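Local coordinates for protein 16S rRNA aminocarboxypropyltransferase (PDB 5APG) that probably transfers the aminocarboxypropyl group of S-adenosylmethionine to N1-methylpseudouridine in 16S rRNA, the last step in making a hypermodified nucleotide, at residues 92-97 against 161-165; 119-123 against 150-154; 111-117 against 132-138. All coordinates share one frame; numbering follows the deposited sequence. Where two conformers were deposited one is given.

All three contacts gather round the loop and helix that hold the selenium analogue of S-adenosylmethionine (EEM). Contact 1 grips the adenine end through its loop 92-97; contact 3 holds the carboxylate end at the start of helix 112-122. Their centres lie about 18 Å apart, yet they meet where Leu93 CD1 packs 3.6 Å from Ala115 CA. Contact 2 lies further from the ligand, its Ile122 side chain about 9 Å from EEM at the nearest atoms, and shares helix 112-122 with contact 3. It joins contact 1 through Tyr153 OH, 2.8 Å from Leu95 O, a probable hydrogen bond, and through Ile122 CD1 against Pro94 CG.

Contact 1 of 3, residues 92-97 against 161-165; sequences RLPLLI and ERELL. With EEM ([(3S)-3-amino-4-hydroxy-4-oxo-butyl]-[[(2S,3S,4R,5R)-5-(6-aminopurin-9-yl)-3,4-dihydroxy-oxolan-2-yl]methyl]-methyl-selanium), chain D.
Arg92 and Glu161 reach for each other from opposite directions and meet end-on, guanidinium and carboxylate only 9° from coplanar. NH1 of Arg92 lies 2.8 Å from OE2 of Glu161 and NH2 lies 2.8 Å from OE1; both bonds are nearly straight, and each Glu161 oxygen uses its syn lone pair. CG of Arg92 stands between the backbone N and the carbonyl carbon (chi1 66°), and from there the chain runs extended to NE; together these place the guanidinium against the helix. Glu161 OE2 spends its anti lone pair on Leu95 N, 2.8 Å away, in a more bent bond (143°). One carboxylate thus ties down both a side chain and the backbone of the loop, and NH1 turns back as well to Leu93 O.

Beside this polar clasp, Leu95 pushes CD2 against the helix, 3.6 Å from Leu164 CG and a tight 3.5 Å from Leu165 CB, crossing Leu165 at about a right angle. On the ligand side Leu93 N donates to EEM N1 at 3.1 Å, reading the adenine edge.

The loop leaves strand 89-91, the edge strand of the parallel sheet, and runs between helix 112-122, which packs on Leu93 and Pro94, and helix 160-165, with helix 170-182 lying against Arg92 and Leu165.

Contact 2 of 3, residues 119-123 against 150-154; sequences ALYIM and LERYA
Tyr121 and Leu150 carry much of the apolar packing here, their side chains crossing at a slant. Tyr121 has its CG anti to the backbone N (chi1 -167°), which swings the ring out toward helix 141-153. There CE1 comes 3.7 Å from Leu150 CB, and Leu150 CD1 lies over one face of the ring. Ala154 CB approaches CE1 of Tyr121 more loosely, at 4.2 Å. The other half of the packing belongs to Ile122. Its CG1 sits 4.1 Å from Tyr153 CB and also meets Leu150 CD2, while the CG2 branch lies 4.0 Å from the carbonyl oxygen of Tyr153. Ile122 is therefore set between Leu150 and Tyr153, about one turn apart on the facing helix.

Polar links between the two segments run through water. A single molecule donates to Ile122 O at 2.7 Å and to Ala154 O at 2.9 Å, bridging the two segments close to where their CA atoms come nearest, Ile122 to Ala154 at 4.4 Å. The small side chain of Ala154 is consistent with so close an approach. Tyr153 directs its hydroxyl away from this interface, to Leu95 O.

Within the fold this is helix-to-helix packing at the C-terminal ends of helices 112-122 and 141-153, with Met123, a selenomethionine here, already leaving helical geometry. From helix 126-133 the side chains of Lys126 and Ala129 also touch that of Tyr121. The helix pair flanks the loop 92-97, where Pro94 lies on Ile122, and so forms part of the helical packing beside the S-adenosylmethionine pocket in this SPOUT-fold domain.

Contact 3 of 3, residues 111-117 against 132-138; sequences STIEAVA and VLRLYKW. With EEM ([(3S)-3-amino-4-hydroxy-4-oxo-butyl]-[[(2S,3S,4R,5R)-5-(6-aminopurin-9-yl)-3,4-dihydroxy-oxolan-2-yl]methyl]-methyl-selanium), chain D.
A capping box opens helix 112-122 at the S-adenosylmethionine pocket, and the end of helix 126-133 with the turn that follows packs against it. Ser111 OG accepts from Glu114 N at 3.2 Å, and Glu114 OE1 in return takes the Ser111 N-H. Glu114 OE1 also receives the hydroxyl of Ser111, OG at 2.7 Å, and the two donors reach it from opposite faces of the carboxylate plane.

Ile113 is the apolar centre. With CG1 anti to the backbone N (chi1 -171°) it extends toward the second segment, sliding past Val132 in the opposite direction with a tight CG1 to CG1 distance of 3.4 Å. Its CD1 meets the edge of the Tyr136 ring, in plane, 3.7 Å from CE2, and CG2 touches Trp138 CH2. A turn later Ala117 CB presses on Leu133 CG at 3.5 Å. Trp138 stands across Glu114 at about a right angle, its ring 69° from the carboxylate plane, with CZ3 3.7 Å from Glu114 CD.

Ala99 N and Asn100 ND2 also bond the Glu114 carboxylate, so several donors hold this buried group and would probably stabilise its charge. The capped helix start, in turn, presents Thr112 N to EEM O at 2.9 Å, where the helix dipole should favour the negative carboxylate of EEM.

Contact 1 of 3, residues 92-97 against 161-165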
loop_
_atom_site.group_PDB
_atom_site.type_symbol
_atom_site.label_atom_id
_atom_site.label_comp_id
_atom_site.label_asym_id
_atom_site.label_seq_id
_atom_site.Cartn_x
_atom_site.Cartn_y
_atom_site.Cartn_z
ATOM N N ARG A 92 -3.859 -6.324 3.182
ATOM C CA ARG A 92 -2.845 -6.237 2.140
ATOM C C ARG A 92 -3.500 -5.624 0.918
ATOM O O ARG A 92 -4.727 -5.571 0.822
ATOM C CB ARG A 92 -2.247 -7.609 1.794
ATOM C CG ARG A 92 -3.227 -8.600 1.146
ATOM C CD ARG A 92 -2.468 -9.803 0.578
ATOM N NE ARG A 92 -3.329 -10.829 -0.012
ATOM C CZ ARG A 92 -3.753 -10.828 -1.273
ATOM N NH1 ARG A 92 -3.422 -9.835 -2.089
ATOM N NH2 ARG A 92 -4.522 -11.815 -1.717
ATOM N N LEU A 93 -2.690 -5.141 -0.013
ATOM C CA LEU A 93 -3.234 -4.722 -1.289
ATOM C C LEU A 93 -3.397 -5.946 -2.171
ATOM O O LEU A 93 -2.612 -6.884 -2.078
ATOM C CB LEU A 93 -2.335 -3.690 -1.970
ATOM C CG LEU A 93 -2.336 -2.305 -1.326
ATOM C CD1 LEU A 93 -1.215 -1.487 -1.919
ATOM C CD2 LEU A 93 -3.685 -1.618 -1.531
ATOM N N PRO A 94 -4.430 -5.944 -3.022
ATOM C CA PRO A 94 -4.504 -6.961 -4.070
ATOM C C PRO A 94 -3.295 -6.835 -4.982
ATOM O O PRO A 94 -2.659 -5.774 -5.026
ATOM C CB PRO A 94 -5.811 -6.632 -4.807
ATOM C CG PRO A 94 -6.140 -5.247 -4.421
ATOM C CD PRO A 94 -5.589 -5.040 -3.043
ATOM N N LEU A 95 -2.987 -7.903 -5.705
ATOM C CA LEU A 95 -1.741 -7.998 -6.450
ATOM C C LEU A 95 -1.647 -6.968 -7.568
ATOM O O LEU A 95 -2.497 -6.921 -8.462
ATOM C CB LEU A 95 -1.584 -9.406 -7.024
ATOM C CG LEU A 95 -0.221 -9.656 -7.669
ATOM C CD1 LEU A 95 0.875 -9.644 -6.612
ATOM C CD2 LEU A 95 -0.231 -10.963 -8.423
ATOM N N LEU A 96 -0.598 -6.153 -7.515
ATOM C CA LEU A 96 -0.377 -5.105 -8.500
ATOM C C LEU A 96 1.084 -5.090 -8.923
ATOM O O LEU A 96 1.949 -5.631 -8.232
ATOM C CB LEU A 96 -0.789 -3.741 -7.938
ATOM C CG LEU A 96 -2.292 -3.567 -7.700
ATOM C CD1 LEU A 96 -2.567 -2.466 -6.677
ATOM C CD2 LEU A 96 -3.014 -3.273 -9.010
ATOM N N ILE A 97 1.351 -4.470 -10.063
ATOM C CA ILE A 97 2.695 -4.406 -10.610
ATOM C C ILE A 97 3.308 -3.038 -10.316
ATOM O O ILE A 97 2.684 -2.011 -10.571
ATOM C CB ILE A 97 2.677 -4.663 -12.129
ATOM C CG1 ILE A 97 1.997 -6.002 -12.439
ATOM C CG2 ILE A 97 4.077 -4.626 -12.700
ATOM C CD1 ILE A 97 2.624 -7.183 -11.724
ATOM N N GLU A 161 -5.828 -12.046 -9.392
ATOM C CA GLU A 161 -4.606 -12.323 -8.630
ATOM C C GLU A 161 -3.896 -13.618 -9.014
ATOM O O GLU A 161 -2.684 -13.621 -9.235
ATOM C CB GLU A 161 -4.902 -12.358 -7.131
ATOM C CG GLU A 161 -5.419 -11.062 -6.554
ATOM C CD GLU A 161 -5.157 -10.975 -5.071
ATOM O OE1 GLU A 161 -5.616 -11.867 -4.327
ATOM O OE2 GLU A 161 -4.457 -10.031 -4.653
ATOM N N ARG A 162 -4.638 -14.720 -9.071
ATOM C CA ARG A 162 -4.024 -16.019 -9.329
ATOM C C ARG A 162 -3.400 -16.096 -10.717
ATOM O O ARG A 162 -2.343 -16.702 -10.893
ATOM C CB ARG A 162 -5.044 -17.144 -9.158
ATOM C CG ARG A 162 -5.379 -17.446 -7.706
ATOM C CD ARG A 162 -6.421 -18.543 -7.600
ATOM N NE ARG A 162 -6.456 -19.127 -6.264
ATOM C CZ ARG A 162 -7.283 -18.738 -5.299
ATOM N NH1 ARG A 162 -8.142 -17.755 -5.518
ATOM N NH2 ARG A 162 -7.243 -19.329 -4.115
ATOM N N GLU A 163 -4.054 -15.488 -11.703
ATOM C CA GLU A 163 -3.518 -15.494 -13.059
ATOM C C GLU A 163 -2.307 -14.574 -13.164
ATOM O O GLU A 163 -1.335 -14.886 -13.854
ATOM C CB GLU A 163 -4.588 -15.082 -14.071
ATOM C CG GLU A 163 -4.060 -14.977 -15.495
ATOM C CD GLU A 163 -5.007 -15.565 -16.521
ATOM O OE1 GLU A 163 -6.228 -15.313 -16.426
ATOM O OE2 GLU A 163 -4.528 -16.279 -17.428
ATOM N N LEU A 164 -2.366 -13.444 -12.472
ATOM C CA LEU A 164 -1.275 -12.479 -12.503
ATOM C C LEU A 164 -0.030 -13.021 -11.798
ATOM O O LEU A 164 1.077 -12.911 -12.319
ATOM C CB LEU A 164 -1.716 -11.157 -11.871
ATOM C CG LEU A 164 -0.694 -10.021 -11.875
ATOM C CD1 LEU A 164 -0.178 -9.771 -13.281
ATOM C CD2 LEU A 164 -1.317 -8.758 -11.298
ATOM N N LEU A 165 -0.211 -13.614 -10.622
ATOM C CA LEU A 165 0.915 -14.196 -9.896
ATOM C C LEU A 165 1.317 -15.543 -10.493
ATOM O O LEU A 165 2.472 -15.955 -10.406
ATOM C CB LEU A 165 0.581 -14.360 -8.412
ATOM C CG LEU A 165 1.778 -14.537 -7.474
ATOM C CD1 LEU A 165 2.793 -13.422 -7.692
ATOM C CD2 LEU A 165 1.325 -14.581 -6.020
HETATM C C2 EEM D . 0.059 -3.621 1.473
HETATM N N3 EEM D . 0.782 -2.568 1.703
HETATM C C4 EEM D . 1.786 -2.265 0.899
HETATM C "C1'" EEM D . 2.744 -0.105 1.780
HETATM C "C2'" EEM D . 3.141 -0.674 3.165
HETATM C "C3'" EEM D . 4.526 -0.567 3.136
HETATM C "C4'" EEM D . 4.891 0.530 2.451
HETATM C "C5'" EEM D . 6.094 0.364 1.598
HETATM O O EEM D . 8.285 4.330 -0.918
HETATM C C EEM D . 9.406 4.183 -0.517
HETATM O OXT EEM D . 10.148 5.142 -0.392
HETATM C CA EEM D . 9.903 2.813 -0.113
HETATM N N EEM D . 11.315 2.903 0.130
HETATM C CB EEM D . 9.125 2.432 1.138
HETATM C CG EEM D . 9.212 0.966 1.511
HETATM SE SE EEM D . 7.708 0.451 2.693
HETATM C CE EEM D . 7.964 -1.348 3.363
HETATM O "O4'" EEM D . 3.685 0.656 1.399
HETATM O "O3'" EEM D . 5.131 -0.722 4.479
HETATM O "O2'" EEM D . 2.619 0.313 4.060
HETATM N N9 EEM D . 2.695 -1.280 0.866
HETATM C C8 EEM D . 3.455 -1.514 -0.186
HETATM N N7 EEM D . 3.086 -2.607 -0.815
HETATM C C5 EEM D . 2.024 -3.113 -0.164
HETATM N N1 EEM D . 0.244 -4.462 0.477
HETATM C C6 EEM D . 1.210 -4.262 -0.369
HETATM N N6 EEM D . 1.445 -5.151 -1.437
#

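Contact 2 of 3, residues 119-123 against 150-154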
loop_
_atom_site.group_PDB
_atom_site.type_symbol
_atom_site.label_atom_id
_atom_site.label_comp_id
_atom_site.label_asym_id
_atom_site.label_seq_id
_atom_site.Cartn_x
_atom_site.Cartn_y
_atom_site.Cartn_z
ATOM N N ALA A 119 -4.633 1.942 -2.828
ATOM C CA ALA A 119 -5.678 1.863 -1.817
ATOM C C ALA A 119 -6.794 2.860 -2.122
ATOM O O ALA A 119 -7.977 2.517 -2.075
ATOM C CB ALA A 119 -5.103 2.113 -0.425
ATOM N N LEU A 120 -6.405 4.093 -2.429
ATOM C CA LEU A 120 -7.361 5.136 -2.799
ATOM C C LEU A 120 -8.203 4.730 -4.008
ATOM O O LEU A 120 -9.431 4.854 -3.999
ATOM C CB LEU A 120 -6.630 6.449 -3.099
ATOM C CG LEU A 120 -6.008 7.185 -1.909
ATOM C CD1 LEU A 120 -5.198 8.395 -2.378
ATOM C CD2 LEU A 120 -7.082 7.606 -0.922
ATOM N N TYR A 121 -7.533 4.257 -5.052
ATOM C CA TYR A 121 -8.216 3.853 -6.278
ATOM C C TYR A 121 -9.256 2.763 -5.998
ATOM O O TYR A 121 -10.414 2.874 -6.405
ATOM C CB TYR A 121 -7.200 3.361 -7.311
ATOM C CG TYR A 121 -7.762 3.217 -8.710
ATOM C CD1 TYR A 121 -8.540 2.120 -9.063
ATOM C CD2 TYR A 121 -7.514 4.183 -9.681
ATOM C CE1 TYR A 121 -9.055 1.989 -10.342
ATOM C CE2 TYR A 121 -8.025 4.062 -10.963
ATOM C CZ TYR A 121 -8.793 2.963 -11.286
ATOM O OH TYR A 121 -9.303 2.837 -12.557
ATOM N N ILE A 122 -8.835 1.722 -5.289
ATOM C CA ILE A 122 -9.699 0.579 -4.991
ATOM C C ILE A 122 -10.926 1.009 -4.187
ATOM O O ILE A 122 -12.023 0.483 -4.377
ATOM C CB ILE A 122 -8.912 -0.514 -4.232
ATOM C CG1 ILE A 122 -7.932 -1.202 -5.183
ATOM C CG2 ILE A 122 -9.849 -1.560 -3.616
ATOM C CD1 ILE A 122 -6.742 -1.817 -4.483
HETATM N N MSE A 123 -10.747 1.997 -3.318
HETATM C CA MSE A 123 -11.838 2.453 -2.470
HETATM C C MSE A 123 -12.656 3.579 -3.110
HETATM O O MSE A 123 -13.484 4.208 -2.456
HETATM C CB MSE A 123 -11.287 2.888 -1.111
HETATM C CG MSE A 123 -10.654 1.736 -0.335
HETATM SE SE MSE A 123 -10.183 2.201 1.500
HETATM C CE MSE A 123 -8.857 3.574 1.142
ATOM N N LEU A 150 -6.871 -3.230 -11.734
ATOM C CA LEU A 150 -7.504 -2.221 -10.892
ATOM C C LEU A 150 -9.001 -2.095 -11.154
ATOM O O LEU A 150 -9.780 -1.881 -10.223
ATOM C CB LEU A 150 -6.828 -0.864 -11.096
ATOM C CG LEU A 150 -5.484 -0.691 -10.388
ATOM C CD1 LEU A 150 -4.780 0.568 -10.870
ATOM C CD2 LEU A 150 -5.675 -0.661 -8.875
ATOM N N GLU A 151 -9.400 -2.225 -12.417
ATOM C CA GLU A 151 -10.813 -2.165 -12.787
ATOM C C GLU A 151 -11.599 -3.268 -12.090
ATOM O O GLU A 151 -12.708 -3.041 -11.603
ATOM C CB GLU A 151 -10.983 -2.268 -14.308
ATOM C CG GLU A 151 -12.424 -2.127 -14.798
ATOM C CD GLU A 151 -13.164 -3.456 -14.871
ATOM O OE1 GLU A 151 -12.505 -4.494 -15.091
ATOM O OE2 GLU A 151 -14.405 -3.463 -14.713
ATOM N N ARG A 152 -11.026 -4.467 -12.041
ATOM C CA ARG A 152 -11.656 -5.589 -11.358
ATOM C C ARG A 152 -11.599 -5.412 -9.845
ATOM O O ARG A 152 -12.584 -5.636 -9.147
ATOM C CB ARG A 152 -10.988 -6.908 -11.760
ATOM C CG ARG A 152 -11.211 -7.319 -13.212
ATOM C CD ARG A 152 -12.633 -7.813 -13.452
ATOM N NE ARG A 152 -13.582 -6.723 -13.657
ATOM C CZ ARG A 152 -14.825 -6.713 -13.187
ATOM N NH1 ARG A 152 -15.279 -7.736 -12.477
ATOM N NH2 ARG A 152 -15.615 -5.675 -13.427
ATOM N N TYR A 153 -10.433 -5.008 -9.338
ATOM C CA TYR A 153 -10.268 -4.795 -7.898
ATOM C C TYR A 153 -11.222 -3.725 -7.365
ATOM O O TYR A 153 -11.761 -3.853 -6.264
ATOM C CB TYR A 153 -8.830 -4.397 -7.561
ATOM C CG TYR A 153 -7.789 -5.446 -7.882
ATOM C CD1 TYR A 153 -8.115 -6.799 -7.912
ATOM C CD2 TYR A 153 -6.474 -5.081 -8.143
ATOM C CE1 TYR A 153 -7.154 -7.760 -8.204
ATOM C CE2 TYR A 153 -5.512 -6.029 -8.436
ATOM C CZ TYR A 153 -5.856 -7.366 -8.466
ATOM O OH TYR A 153 -4.888 -8.303 -8.753
ATOM N N ALA A 154 -11.425 -2.669 -8.147
ATOM C CA ALA A 154 -12.308 -1.577 -7.744
ATOM C C ALA A 154 -13.769 -2.000 -7.811
ATOM O O ALA A 154 -14.642 -1.339 -7.244
ATOM C CB ALA A 154 -12.071 -0.345 -8.616
HETATM O O HOH W 1 -14.161 1.143 -5.881
#

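Contact 3 of 3, residues 111-117 against 132-138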
loop_
_atom_site.group_PDB
_atom_site.type_symbol
_atom_site.label_atom_id
_atom_site.label_comp_id
_atom_site.label_asym_id
_atom_site.label_seq_id
_atom_site.Cartn_x
_atom_site.Cartn_y
_atom_site.Cartn_z
ATOM N N SER A 111 6.084 0.856 -3.760
ATOM C CA SER A 111 6.516 1.998 -2.964
ATOM C C SER A 111 5.353 2.453 -2.093
ATOM O O SER A 111 4.199 2.110 -2.355
ATOM C CB SER A 111 6.996 3.147 -3.854
ATOM O OG SER A 111 5.919 3.733 -4.575
ATOM N N THR A 112 5.657 3.214 -1.049
ATOM C CA THR A 112 4.617 3.704 -0.158
ATOM C C THR A 112 3.597 4.543 -0.936
ATOM O O THR A 112 2.391 4.412 -0.727
ATOM C CB THR A 112 5.219 4.519 1.001
ATOM O OG1 THR A 112 6.052 3.662 1.793
ATOM C CG2 THR A 112 4.116 5.101 1.890
ATOM N N ILE A 113 4.070 5.376 -1.861
ATOM C CA ILE A 113 3.149 6.249 -2.587
ATOM C C ILE A 113 2.264 5.450 -3.549
ATOM O O ILE A 113 1.088 5.771 -3.724
ATOM C CB ILE A 113 3.901 7.385 -3.356
ATOM C CG1 ILE A 113 2.903 8.401 -3.901
ATOM C CG2 ILE A 113 4.771 6.840 -4.493
ATOM C CD1 ILE A 113 3.529 9.728 -4.340
ATOM N N GLU A 114 2.809 4.395 -4.152
ATOM C CA GLU A 114 2.017 3.537 -5.031
ATOM C C GLU A 114 0.959 2.793 -4.227
ATOM O O GLU A 114 -0.167 2.587 -4.683
ATOM C CB GLU A 114 2.909 2.536 -5.774
ATOM C CG GLU A 114 3.704 3.133 -6.937
ATOM C CD GLU A 114 4.830 2.220 -7.389
ATOM O OE1 GLU A 114 5.685 1.881 -6.548
ATOM O OE2 GLU A 114 4.855 1.829 -8.576
ATOM N N ALA A 115 1.331 2.380 -3.023
ATOM C CA ALA A 115 0.400 1.673 -2.160
ATOM C C ALA A 115 -0.753 2.566 -1.729
ATOM O O ALA A 115 -1.907 2.136 -1.718
ATOM C CB ALA A 115 1.109 1.137 -0.961
ATOM N N VAL A 116 -0.434 3.802 -1.356
ATOM C CA VAL A 116 -1.462 4.769 -0.991
ATOM C C VAL A 116 -2.405 4.994 -2.170
ATOM O O VAL A 116 -3.624 4.957 -2.018
ATOM C CB VAL A 116 -0.840 6.113 -0.541
ATOM C CG1 VAL A 116 -1.903 7.210 -0.461
ATOM C CG2 VAL A 116 -0.134 5.943 0.809
ATOM N N ALA A 117 -1.839 5.201 -3.354
ATOM C CA ALA A 117 -2.652 5.449 -4.543
ATOM C C ALA A 117 -3.523 4.245 -4.899
ATOM O O ALA A 117 -4.693 4.402 -5.247
ATOM C CB ALA A 117 -1.766 5.815 -5.710
ATOM N N VAL A 132 -2.118 12.069 -6.245
ATOM C CA VAL A 132 -0.999 11.520 -5.490
ATOM C C VAL A 132 0.114 11.012 -6.422
ATOM O O VAL A 132 1.284 11.352 -6.250
ATOM C CB VAL A 132 -1.483 10.374 -4.567
ATOM C CG1 VAL A 132 -0.340 9.479 -4.169
ATOM C CG2 VAL A 132 -2.187 10.937 -3.340
ATOM N N LEU A 133 -0.258 10.213 -7.417
ATOM C CA LEU A 133 0.720 9.617 -8.328
ATOM C C LEU A 133 1.451 10.654 -9.180
ATOM O O LEU A 133 2.606 10.459 -9.557
ATOM C CB LEU A 133 0.039 8.598 -9.241
ATOM C CG LEU A 133 -0.380 7.299 -8.552
ATOM C CD1 LEU A 133 -1.266 6.468 -9.473
ATOM C CD2 LEU A 133 0.842 6.505 -8.106
ATOM N N ARG A 134 0.782 11.759 -9.478
ATOM C CA ARG A 134 1.383 12.790 -10.316
ATOM C C ARG A 134 2.572 13.481 -9.633
ATOM O O ARG A 134 3.293 14.242 -10.268
ATOM C CB ARG A 134 0.316 13.809 -10.736
ATOM C CG ARG A 134 -0.597 13.278 -11.848
ATOM C CD ARG A 134 -1.687 14.268 -12.237
ATOM N NE ARG A 134 -1.136 15.499 -12.789
ATOM C CZ ARG A 134 -1.870 16.552 -13.141
ATOM N NH1 ARG A 134 -3.190 16.516 -13.013
ATOM N NH2 ARG A 134 -1.283 17.638 -13.631
ATOM N N LEU A 135 2.803 13.183 -8.354
ATOM C CA LEU A 135 3.995 13.671 -7.657
ATOM C C LEU A 135 5.295 13.092 -8.226
ATOM O O LEU A 135 6.378 13.608 -7.952
ATOM C CB LEU A 135 3.912 13.362 -6.159
ATOM C CG LEU A 135 2.872 14.148 -5.358
ATOM C CD1 LEU A 135 2.951 13.776 -3.883
ATOM C CD2 LEU A 135 3.069 15.647 -5.556
ATOM N N TYR A 136 5.187 12.016 -9.003
ATOM C CA TYR A 136 6.342 11.454 -9.707
ATOM C C TYR A 136 6.045 11.361 -11.200
ATOM O O TYR A 136 4.899 11.169 -11.598
ATOM C CB TYR A 136 6.714 10.071 -9.144
ATOM C CG TYR A 136 7.322 10.128 -7.757
ATOM C CD1 TYR A 136 8.685 10.354 -7.583
ATOM C CD2 TYR A 136 6.533 9.971 -6.623
ATOM C CE1 TYR A 136 9.246 10.417 -6.317
ATOM C CE2 TYR A 136 7.085 10.029 -5.352
ATOM C CZ TYR A 136 8.441 10.251 -5.207
ATOM O OH TYR A 136 8.985 10.315 -3.945
ATOM N N LYS A 137 7.067 11.504 -12.032
ATOM C CA LYS A 137 6.827 11.453 -13.468
ATOM C C LYS A 137 6.347 10.058 -13.875
ATOM O O LYS A 137 5.547 9.925 -14.801
ATOM C CB LYS A 137 8.077 11.854 -14.257
ATOM C CG LYS A 137 9.236 10.871 -14.203
ATOM C CD LYS A 137 10.283 11.256 -15.242
ATOM C CE LYS A 137 11.621 10.583 -14.994
ATOM N NZ LYS A 137 12.659 11.096 -15.937
ATOM N N TRP A 138 6.810 9.032 -13.160
ATOM C CA TRP A 138 6.443 7.642 -13.453
ATOM C C TRP A 138 5.138 7.228 -12.768
ATOM O O TRP A 138 4.614 6.137 -13.011
ATOM C CB TRP A 138 7.573 6.690 -13.028
ATOM C CG TRP A 138 8.050 6.917 -11.616
ATOM C CD1 TRP A 138 9.155 7.625 -11.226
ATOM C CD2 TRP A 138 7.428 6.452 -10.412
ATOM N NE1 TRP A 138 9.256 7.627 -9.856
ATOM C CE2 TRP A 138 8.210 6.911 -9.331
ATOM C CE3 TRP A 138 6.285 5.688 -10.140
ATOM C CZ2 TRP A 138 7.886 6.637 -8.004
ATOM C CZ3 TRP A 138 5.966 5.412 -8.822
ATOM C CH2 TRP A 138 6.763 5.886 -7.769
HETATM C C2 EEM D . 0.059 -3.621 1.473
HETATM N N3 EEM D . 0.782 -2.568 1.703
HETATM C C4 EEM D . 1.786 -2.265 0.899
HETATM C "C1'" EEM D . 2.744 -0.105 1.780
HETATM C "C2'" EEM D . 3.141 -0.674 3.165
HETATM C "C3'" EEM D . 4.526 -0.567 3.136
HETATM C "C4'" EEM D . 4.891 0.530 2.451
HETATM C "C5'" EEM D . 6.094 0.364 1.598
HETATM O O EEM D . 8.285 4.330 -0.918
HETATM C C EEM D . 9.406 4.183 -0.517
HETATM O OXT EEM D . 10.148 5.142 -0.392
HETATM C CA EEM D . 9.903 2.813 -0.113
HETATM N N EEM D . 11.315 2.903 0.130
HETATM C CB EEM D . 9.125 2.432 1.138
HETATM C CG EEM D . 9.212 0.966 1.511
HETATM SE SE EEM D . 7.708 0.451 2.693
HETATM C CE EEM D . 7.964 -1.348 3.363
HETATM O "O4'" EEM D . 3.685 0.656 1.399
HETATM O "O3'" EEM D . 5.131 -0.722 4.479
HETATM O "O2'" EEM D . 2.619 0.313 4.060
HETATM N N9 EEM D . 2.695 -1.280 0.866
HETATM C C8 EEM D . 3.455 -1.514 -0.186
HETATM N N7 EEM D . 3.086 -2.607 -0.815
HETATM C C5 EEM D . 2.024 -3.113 -0.164
HETATM N N1 EEM D . 0.244 -4.462 0.477
HETATM C C6 EEM D . 1.210 -4.262 -0.369
HETATM N N6 EEM D . 1.445 -5.151 -1.437
#